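Local coordinates for putative secreted cellulose binding protein (Streptomyces coelicolor, PDB 4OY7) that cleaves glycosidic bonds in cellulose by copper-dependent oxidation, as a lytic polysaccharide monooxygenase of family AA10, at residues A[168-174]-A[187-193]. Residues are numbered along the deposited sequence; the frame is centred on the assembly and turned at random.
Sequences GDALIFM and SCSDVVF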
loop_
_atom_site.group_PDB
_atom_site.type_symbol
_atom_site.label_atom_id
_atom_site.label_comp_id
_atom_site.label_asym_id
_atom_site.label_seq_id
_atom_site.Cartn_x
_atom_site.Cartn_y
_atom_site.Cartn_z
ATOM N N GLY A 168 -6.186 -13.450 -11.901
ATOM C CA GLY A 168 -7.179 -12.945 -10.971
ATOM C C GLY A 168 -6.616 -11.952 -9.969
ATOM O O GLY A 168 -5.504 -11.422 -10.121
ATOM N N ASP A 169 -7.407 -11.674 -8.940
ATOM C CA ASP A 169 -7.071 -10.629 -7.986
ATOM C C ASP A 169 -5.950 -11.080 -7.063
ATOM O O ASP A 169 -5.794 -12.270 -6.783
ATOM C CB ASP A 169 -8.292 -10.283 -7.113
ATOM C CG ASP A 169 -9.390 -9.525 -7.861
ATOM O OD1 ASP A 169 -9.112 -8.904 -8.907
ATOM O OD2 ASP A 169 -10.538 -9.501 -7.343
ATOM N N ALA A 170 -5.220 -10.106 -6.547
ATOM C CA ALA A 170 -4.139 -10.341 -5.592
ATOM C C ALA A 170 -3.916 -9.019 -4.862
ATOM O O ALA A 170 -4.568 -8.035 -5.150
ATOM C CB ALA A 170 -2.883 -10.803 -6.330
ATOM N N LEU A 171 -2.976 -8.991 -3.936
ATOM C CA LEU A 171 -2.612 -7.742 -3.281
ATOM C C LEU A 171 -1.093 -7.722 -3.095
ATOM O O LEU A 171 -0.468 -8.750 -2.805
ATOM C CB LEU A 171 -3.352 -7.652 -1.968
ATOM C CG LEU A 171 -3.107 -6.473 -1.048
ATOM C CD1 LEU A 171 -4.372 -6.357 -0.195
ATOM C CD2 LEU A 171 -1.868 -6.692 -0.193
ATOM N N ILE A 172 -0.490 -6.561 -3.296
ATOM C CA ILE A 172 0.931 -6.362 -3.000
ATOM C C ILE A 172 1.024 -5.547 -1.722
ATOM O O ILE A 172 0.543 -4.417 -1.663
ATOM C CB ILE A 172 1.667 -5.643 -4.158
ATOM C CG1 ILE A 172 1.743 -6.566 -5.385
ATOM C CG2 ILE A 172 3.074 -5.228 -3.762
ATOM C CD1 ILE A 172 2.087 -5.854 -6.669
ATOM N N PHE A 173 1.668 -6.134 -0.721
ATOM C CA PHE A 173 1.894 -5.484 0.574
ATOM C C PHE A 173 3.353 -5.099 0.674
ATOM O O PHE A 173 4.242 -5.905 0.318
ATOM C CB PHE A 173 1.584 -6.439 1.730
ATOM C CG PHE A 173 2.131 -5.983 3.039
ATOM C CD1 PHE A 173 1.591 -4.868 3.692
ATOM C CD2 PHE A 173 3.189 -6.648 3.629
ATOM C CE1 PHE A 173 2.105 -4.453 4.904
ATOM C CE2 PHE A 173 3.715 -6.210 4.837
ATOM C CZ PHE A 173 3.196 -5.088 5.450
ATOM N N MET A 174 3.610 -3.861 1.097
ATOM C CA MET A 174 4.979 -3.398 1.305
ATOM C C MET A 174 5.155 -2.861 2.697
ATOM O O MET A 174 4.248 -2.181 3.240
ATOM C CB MET A 174 5.383 -2.329 0.303
ATOM C CG MET A 174 5.004 -2.635 -1.120
ATOM S SD MET A 174 5.741 -1.434 -2.253
ATOM C CE MET A 174 4.775 -1.796 -3.705
ATOM N N SER A 187 1.908 -0.586 3.401
ATOM C CA SER A 187 1.255 -0.276 2.133
ATOM C C SER A 187 0.576 -1.458 1.518
ATOM O O SER A 187 1.217 -2.469 1.326
ATOM C CB SER A 187 2.302 0.237 1.147
ATOM O OG SER A 187 1.745 0.536 -0.126
ATOM N N CYS A 188 -0.683 -1.292 1.104
ATOM C CA CYS A 188 -1.478 -2.389 0.509
ATOM C C CYS A 188 -2.049 -1.968 -0.822
ATOM O O CYS A 188 -2.762 -0.970 -0.893
ATOM C CB CYS A 188 -2.631 -2.731 1.415
ATOM S SG CYS A 188 -2.203 -3.755 2.866
ATOM N N SER A 189 -1.729 -2.713 -1.872
ATOM C CA SER A 189 -2.153 -2.380 -3.232
ATOM C C SER A 189 -2.937 -3.547 -3.842
ATOM O O SER A 189 -2.426 -4.642 -4.027
ATOM C CB SER A 189 -0.929 -2.101 -4.087
ATOM O OG SER A 189 -0.153 -1.047 -3.533
ATOM N N ASP A 190 -4.195 -3.274 -4.167
ATOM C CA ASP A 190 -5.016 -4.213 -4.886
ATOM C C ASP A 190 -4.624 -4.262 -6.346
ATOM O O ASP A 190 -4.473 -3.208 -7.000
ATOM C CB ASP A 190 -6.477 -3.816 -4.770
ATOM C CG ASP A 190 -6.997 -3.974 -3.362
ATOM O OD1 ASP A 190 -7.085 -2.956 -2.670
ATOM O OD2 ASP A 190 -7.244 -5.112 -2.915
ATOM N N VAL A 191 -4.464 -5.470 -6.873
ATOM C CA VAL A 191 -4.063 -5.669 -8.272
ATOM C C VAL A 191 -4.893 -6.803 -8.860
ATOM O O VAL A 191 -5.562 -7.563 -8.118
ATOM C CB VAL A 191 -2.557 -5.976 -8.419
ATOM C CG1 VAL A 191 -1.740 -4.890 -7.721
ATOM C CG2 VAL A 191 -2.206 -7.368 -7.905
ATOM N N VAL A 192 -4.877 -6.912 -10.179
ATOM C CA VAL A 192 -5.448 -8.079 -10.861
ATOM C C VAL A 192 -4.516 -8.462 -11.986
ATOM O O VAL A 192 -4.052 -7.598 -12.737
ATOM C CB VAL A 192 -6.903 -7.846 -11.345
ATOM C CG1 VAL A 192 -7.015 -6.611 -12.214
ATOM C CG2 VAL A 192 -7.445 -9.064 -12.074
ATOM N N PHE A 193 -4.225 -9.757 -12.074
ATOM C CA PHE A 193 -3.375 -10.302 -13.123
ATOM C C PHE A 193 -4.265 -10.723 -14.290
ATOM O O PHE A 193 -4.581 -11.925 -14.486
ATOM C CB PHE A 193 -2.546 -11.484 -12.613
ATOM C CG PHE A 193 -1.493 -11.111 -11.602
ATOM C CD1 PHE A 193 -0.315 -10.468 -12.000
ATOM C CD2 PHE A 193 -1.659 -11.430 -10.264
ATOM C CE1 PHE A 193 0.652 -10.157 -11.058
ATOM C CE2 PHE A 193 -0.686 -11.130 -9.328
ATOM C CZ PHE A 193 0.459 -10.475 -9.732
HETATM O O HOH W 1 -7.563 -12.473 -14.326
HETATM O O HOH W 2 -7.170 -7.310 -4.540
HETATM O O HOH W 3 1.661 -1.711 -1.627
#
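The carbonyl oxygen of Ile-172 is gripped twice. Ser-189 N donates to Ile-172 O at 2.8 Å, and a water donates to the same oxygen. That water also donates to Ser-189 OG, 2.7 Å away, and is hydrogen-bonded to Ser-187 OG. Both hydroxyls have further partners on the N-terminal segment: Ser-187 OG bonds to Ala-4 N and Ser-189 OG to Pro-7 O. In return, Ile-172 N donates to Ser-189 O. Similar paired bonds join Met-174 with Ser-187 and Ala-170 with Val-191, the regular ladder of an antiparallel beta hairpin.

The side chains divide between two faces. On one, Ala-170 CB packs against Val-191 CG2. Ala-170 CB also lies 3.7 Å from Phe-193 CE2. Ile-172 CD1 meets Val-191 CG1 at 4.1 Å, their side chains crossing at about a right angle. On the other, Cys-188 SG, disulfide-bonded to Cys-69, lies at the edge of the Phe-173 ring, 4.0 Å from CD1. Phe-173 CG is anti to the backbone N (chi1 164°), which brings CD1 within 3.4 Å of Ser-187 O. The Phe-173 ring also meets Tyr-117, planes at about 40°, and Trp-131, planes at about 90°. An alanine in place of Phe-173 would probably leave the disulfide sulfur without its aromatic neighbour and open a gap beside these two rings.

The hairpin forms part of the core beta-sandwich of the AA10 domain. Strand 112-119 pairs with 168-178, and strand 92-94 runs parallel to 184-193. Met-174 and Ser-187 touch strand 99-105 of the other sheet.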